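Local structure of xylulose kinase (Bifidobacterium adolescentis ATCC 15703, 3I8B) at residues T366-R379 and T495-G507. The protein probably catalyses the ATP-dependent phosphorylation of D-xylulose to D-xylulose 5-phosphate, as a member of the FGGY family of carbohydrate kinases. Numbering follows the deposited sequence.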
loop_
_atom_site.group_PDB
_atom_site.type_symbol
_atom_site.label_atom_id
_atom_site.label_comp_id
_atom_site.label_asym_id
_atom_site.label_seq_id
_atom_site.Cartn_x
_atom_site.Cartn_y
_atom_site.Cartn_z
ATOM N N THR A 366 31.029 3.134 -4.017
ATOM C CA THR A 366 29.658 3.258 -3.553
ATOM C C THR A 366 28.728 3.533 -4.728
ATOM O O THR A 366 29.018 4.379 -5.587
ATOM C CB THR A 366 29.523 4.405 -2.553
ATOM O OG1 THR A 366 30.313 4.121 -1.394
ATOM C CG2 THR A 366 28.071 4.595 -2.148
ATOM N N LEU A 367 27.621 2.803 -4.769
ATOM C CA LEU A 367 26.556 3.059 -5.726
ATOM C C LEU A 367 25.385 3.713 -5.013
ATOM O O LEU A 367 24.913 3.183 -4.002
ATOM C CB LEU A 367 26.077 1.746 -6.354
ATOM C CG LEU A 367 24.807 1.864 -7.205
ATOM C CD1 LEU A 367 25.016 2.871 -8.357
ATOM C CD2 LEU A 367 24.352 0.502 -7.738
ATOM N N VAL A 368 24.943 4.867 -5.512
ATOM C CA VAL A 368 23.652 5.430 -5.129
ATOM C C VAL A 368 22.710 5.134 -6.283
ATOM O O VAL A 368 22.752 5.798 -7.319
ATOM C CB VAL A 368 23.711 6.948 -4.862
ATOM C CG1 VAL A 368 22.308 7.502 -4.540
ATOM C CG2 VAL A 368 24.675 7.251 -3.730
ATOM N N PRO A 369 21.851 4.121 -6.111
ATOM C CA PRO A 369 21.183 3.484 -7.245
ATOM C C PRO A 369 19.897 4.166 -7.682
ATOM O O PRO A 369 18.902 3.465 -7.863
ATOM C CB PRO A 369 20.817 2.098 -6.692
ATOM C CG PRO A 369 21.065 2.159 -5.194
ATOM C CD PRO A 369 21.375 3.569 -4.832
ATOM N N TYR A 370 19.903 5.482 -7.858
ATOM C CA TYR A 370 18.683 6.178 -8.257
ATOM C C TYR A 370 18.452 6.094 -9.769
ATOM O O TYR A 370 18.198 7.100 -10.432
ATOM C CB TYR A 370 18.692 7.637 -7.786
ATOM C CG TYR A 370 18.837 7.817 -6.287
ATOM C CD1 TYR A 370 18.635 6.755 -5.406
ATOM C CD2 TYR A 370 19.151 9.059 -5.749
ATOM C CE1 TYR A 370 18.765 6.923 -4.031
ATOM C CE2 TYR A 370 19.278 9.234 -4.391
ATOM C CZ TYR A 370 19.086 8.169 -3.539
ATOM O OH TYR A 370 19.219 8.368 -2.191
ATOM N N PHE A 371 18.538 4.889 -10.317
ATOM C CA PHE A 371 18.246 4.700 -11.730
ATOM C C PHE A 371 16.856 5.237 -12.000
ATOM O O PHE A 371 15.885 4.767 -11.406
ATOM C CB PHE A 371 18.319 3.222 -12.100
ATOM C CG PHE A 371 19.673 2.622 -11.901
ATOM C CD1 PHE A 371 20.657 2.761 -12.865
ATOM C CD2 PHE A 371 19.972 1.927 -10.740
ATOM C CE1 PHE A 371 21.909 2.214 -12.684
ATOM C CE2 PHE A 371 21.227 1.374 -10.551
ATOM C CZ PHE A 371 22.196 1.520 -11.520
ATOM N N ASP A 372 16.757 6.237 -12.870
ATOM C CA ASP A 372 15.456 6.818 -13.198
ATOM C C ASP A 372 14.815 7.544 -12.009
ATOM O O ASP A 372 13.593 7.605 -11.896
ATOM C CB ASP A 372 14.514 5.727 -13.723
ATOM C CG ASP A 372 15.120 4.943 -14.881
ATOM O OD1 ASP A 372 15.134 5.467 -16.013
ATOM O OD2 ASP A 372 15.595 3.808 -14.657
ATOM N N GLY A 373 15.644 8.092 -11.125
ATOM C CA GLY A 373 15.159 8.839 -9.977
ATOM C C GLY A 373 14.792 7.953 -8.795
ATOM O O GLY A 373 15.080 6.754 -8.803
ATOM N N GLU A 374 14.183 8.546 -7.771
ATOM C CA GLU A 374 13.667 7.775 -6.634
ATOM C C GLU A 374 12.433 8.409 -6.012
ATOM O O GLU A 374 12.254 9.639 -6.070
ATOM C CB GLU A 374 14.730 7.570 -5.543
ATOM C CG GLU A 374 15.397 6.189 -5.538
ATOM C CD GLU A 374 14.407 5.046 -5.422
ATOM O OE1 GLU A 374 13.248 5.295 -5.008
ATOM O OE2 GLU A 374 14.790 3.900 -5.742
ATOM N N ARG A 375 11.585 7.551 -5.436
ATOM C CA ARG A 375 10.468 7.972 -4.607
ATOM C C ARG A 375 10.987 8.298 -3.203
ATOM O O ARG A 375 10.609 9.303 -2.607
ATOM C CB ARG A 375 9.425 6.850 -4.505
ATOM C CG ARG A 375 8.470 6.710 -5.682
ATOM C CD ARG A 375 7.287 7.688 -5.593
ATOM N NE ARG A 375 6.511 7.542 -4.355
ATOM C CZ ARG A 375 5.435 6.766 -4.215
ATOM N NH1 ARG A 375 4.985 6.045 -5.235
ATOM N NH2 ARG A 375 4.797 6.715 -3.050
ATOM N N THR A 376 11.853 7.433 -2.676
ATOM C CA THR A 376 12.427 7.633 -1.351
ATOM C C THR A 376 13.945 7.469 -1.433
ATOM O O THR A 376 14.431 6.378 -1.746
ATOM C CB THR A 376 11.848 6.619 -0.331
ATOM O OG1 THR A 376 10.415 6.691 -0.331
ATOM C CG2 THR A 376 12.359 6.909 1.075
ATOM N N PRO A 377 14.705 8.557 -1.198
ATOM C CA PRO A 377 14.241 9.914 -0.865
ATOM C C PRO A 377 13.538 10.553 -2.068
ATOM O O PRO A 377 13.581 9.991 -3.151
ATOM C CB PRO A 377 15.537 10.678 -0.546
ATOM C CG PRO A 377 16.691 9.709 -0.803
ATOM C CD PRO A 377 16.137 8.532 -1.542
ATOM N N ASN A 378 12.901 11.704 -1.876
ATOM C CA ASN A 378 12.029 12.277 -2.902
ATOM C C ASN A 378 12.803 13.016 -3.986
ATOM O O ASN A 378 12.920 14.236 -3.931
ATOM C CB ASN A 378 11.017 13.228 -2.258
ATOM C CG ASN A 378 9.900 13.660 -3.222
ATOM O OD1 ASN A 378 9.977 13.444 -4.439
ATOM N ND2 ASN A 378 8.851 14.277 -2.667
ATOM N N ARG A 379 13.310 12.274 -4.969
ATOM C CA ARG A 379 14.210 12.827 -5.981
ATOM C C ARG A 379 13.883 12.323 -7.384
ATOM O O ARG A 379 14.593 11.477 -7.931
ATOM C CB ARG A 379 15.649 12.470 -5.640
ATOM C CG ARG A 379 16.102 13.008 -4.310
ATOM C CD ARG A 379 17.603 12.904 -4.171
ATOM N NE ARG A 379 18.018 13.122 -2.789
ATOM C CZ ARG A 379 19.252 12.922 -2.333
ATOM N NH1 ARG A 379 20.212 12.502 -3.151
ATOM N NH2 ARG A 379 19.525 13.147 -1.051
ATOM N N THR A 495 28.024 -4.106 9.764
ATOM C CA THR A 495 29.129 -3.348 9.196
ATOM C C THR A 495 28.621 -1.943 8.887
ATOM O O THR A 495 28.093 -1.681 7.806
ATOM C CB THR A 495 29.648 -3.999 7.912
ATOM O OG1 THR A 495 28.582 -4.083 6.956
ATOM C CG2 THR A 495 30.184 -5.396 8.205
ATOM N N GLU A 496 28.764 -1.050 9.856
ATOM C CA GLU A 496 28.141 0.262 9.786
ATOM C C GLU A 496 28.785 1.138 8.710
ATOM O O GLU A 496 28.117 1.970 8.088
ATOM C CB GLU A 496 28.199 0.935 11.160
ATOM C CG GLU A 496 27.278 2.130 11.317
ATOM C CD GLU A 496 25.872 1.858 10.811
ATOM O OE1 GLU A 496 25.226 0.903 11.302
ATOM O OE2 GLU A 496 25.421 2.611 9.919
ATOM N N ALA A 497 30.075 0.922 8.471
ATOM C CA ALA A 497 30.833 1.744 7.527
ATOM C C ALA A 497 30.293 1.663 6.096
ATOM O O ALA A 497 30.415 2.612 5.324
ATOM C CB ALA A 497 32.307 1.379 7.566
ATOM N N VAL A 498 29.684 0.537 5.746
ATOM C CA VAL A 498 29.062 0.407 4.431
ATOM C C VAL A 498 27.971 1.465 4.253
ATOM O O VAL A 498 28.044 2.298 3.359
ATOM C CB VAL A 498 28.486 -1.009 4.190
ATOM C CG1 VAL A 498 27.826 -1.093 2.817
ATOM C CG2 VAL A 498 29.594 -2.054 4.301
ATOM N N TYR A 499 26.973 1.454 5.123
ATOM C CA TYR A 499 25.915 2.451 5.048
ATOM C C TYR A 499 26.403 3.883 5.307
ATOM O O TYR A 499 25.873 4.833 4.734
ATOM C CB TYR A 499 24.765 2.097 5.996
ATOM C CG TYR A 499 23.700 3.162 6.064
ATOM C CD1 TYR A 499 22.860 3.408 4.979
ATOM C CD2 TYR A 499 23.532 3.927 7.209
ATOM C CE1 TYR A 499 21.886 4.391 5.044
ATOM C CE2 TYR A 499 22.561 4.901 7.282
ATOM C CZ TYR A 499 21.743 5.131 6.197
ATOM O OH TYR A 499 20.781 6.108 6.282
ATOM N N GLU A 500 27.393 4.046 6.181
ATOM C CA GLU A 500 27.927 5.385 6.448
ATOM C C GLU A 500 28.535 6.012 5.187
ATOM O O GLU A 500 28.370 7.209 4.943
ATOM C CB GLU A 500 28.918 5.373 7.620
ATOM C CG GLU A 500 28.232 5.125 8.975
ATOM C CD GLU A 500 29.205 5.008 10.150
ATOM O OE1 GLU A 500 30.363 4.589 9.928
ATOM O OE2 GLU A 500 28.806 5.328 11.296
ATOM N N ALA A 501 29.216 5.193 4.389
ATOM C CA ALA A 501 29.757 5.628 3.101
ATOM C C ALA A 501 28.642 5.956 2.108
ATOM O O ALA A 501 28.713 6.942 1.378
ATOM C CB ALA A 501 30.682 4.559 2.522
ATOM N N TYR A 502 27.617 5.113 2.086
ATOM C CA TYR A 502 26.472 5.309 1.217
ATOM C C TYR A 502 25.794 6.628 1.548
ATOM O O TYR A 502 25.439 7.393 0.655
ATOM C CB TYR A 502 25.474 4.156 1.393
ATOM C CG TYR A 502 24.200 4.296 0.586
ATOM C CD1 TYR A 502 23.096 4.965 1.101
ATOM C CD2 TYR A 502 24.100 3.753 -0.694
ATOM C CE1 TYR A 502 21.929 5.093 0.362
ATOM C CE2 TYR A 502 22.937 3.871 -1.437
ATOM C CZ TYR A 502 21.857 4.548 -0.910
ATOM O OH TYR A 502 20.698 4.668 -1.650
ATOM N N ALA A 503 25.609 6.889 2.836
ATOM C CA ALA A 503 24.918 8.102 3.254
ATOM C C ALA A 503 25.674 9.345 2.804
ATOM O O ALA A 503 25.069 10.294 2.303
ATOM C CB ALA A 503 24.694 8.118 4.759
ATOM N N LYS A 504 26.992 9.337 2.985
ATOM C CA LYS A 504 27.817 10.430 2.486
ATOM C C LYS A 504 27.562 10.635 1.001
ATOM O O LYS A 504 27.200 11.729 0.578
ATOM C CB LYS A 504 29.306 10.170 2.747
ATOM C CG LYS A 504 29.729 10.401 4.198
ATOM C CD LYS A 504 31.241 10.271 4.379
ATOM C CE LYS A 504 31.657 10.491 5.839
ATOM N NZ LYS A 504 31.355 9.314 6.697
ATOM N N ALA A 505 27.720 9.572 0.217
ATOM C CA ALA A 505 27.561 9.663 -1.235
ATOM C C ALA A 505 26.211 10.219 -1.673
ATOM O O ALA A 505 26.156 11.094 -2.526
ATOM C CB ALA A 505 27.822 8.306 -1.905
ATOM N N ARG A 506 25.123 9.718 -1.096
ATOM C CA ARG A 506 23.794 10.129 -1.542
ATOM C C ARG A 506 23.474 11.541 -1.097
ATOM O O ARG A 506 22.606 12.195 -1.671
ATOM C CB ARG A 506 22.721 9.154 -1.055
ATOM C CG ARG A 506 22.495 9.162 0.442
ATOM C CD ARG A 506 21.279 9.995 0.842
ATOM N NE ARG A 506 20.811 9.561 2.154
ATOM C CZ ARG A 506 21.131 10.146 3.303
ATOM N NH1 ARG A 506 21.910 11.217 3.307
ATOM N NH2 ARG A 506 20.674 9.657 4.453
ATOM N N GLY A 507 24.180 12.001 -0.070
ATOM C CA GLY A 507 24.070 13.374 0.386
ATOM C C GLY A 507 22.813 13.643 1.191
ATOM O O GLY A 507 22.361 14.787 1.262
HETATM O O HOH W 1 18.814 6.272 -0.443
#
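Arg379 reaches across to the last turn of helix 496-506 and holds the backbone carbonyl of Arg506 end-on. NH1 makes the straighter bond to Arg506 O, at 2.8 Å and 163°. NH2 bonds to the same Arg506 O at 3.3 Å, from above the carbonyl plane. The chain is extended from CG to NE, and this carries the guanidinium to that carbonyl. Arg506 NE forms a salt bridge with Asp413 OD2, on helix 396-420.

A water joins the two tyrosine hydroxyls, 2.8 Å from Tyr370 OH and 2.8 Å from Tyr502 OH.

The apolar contacts centre on Tyr502 and Val368. A chi1 of 177° sends the Tyr502 ring out along the strand. Pro369 CD meets its ring edge, 3.7 Å from Tyr502 CE2. The polar exception is Leu367 O, near the same edge and buried without a hydrogen-bond partner. Val368 works with both branches: CG2 packs on Ala505 CB at 3.8 Å and on the backbone of Arg506, while CG1 meets Arg506 CB and covers one face of the Tyr370 ring within its own segment. Thr366 CG2 rests 3.7 Å from Ala505 CB.

The last modelled helix of the chain packs at 52° across strand 366-368, which pairs antiparallel with strand 385-387 in a two-stranded sheet of the C-terminal FGGY domain, away from the annotated sites. Helix 396-420 also touches Tyr502, and helix 335-344 packs against Leu367 and Pro369.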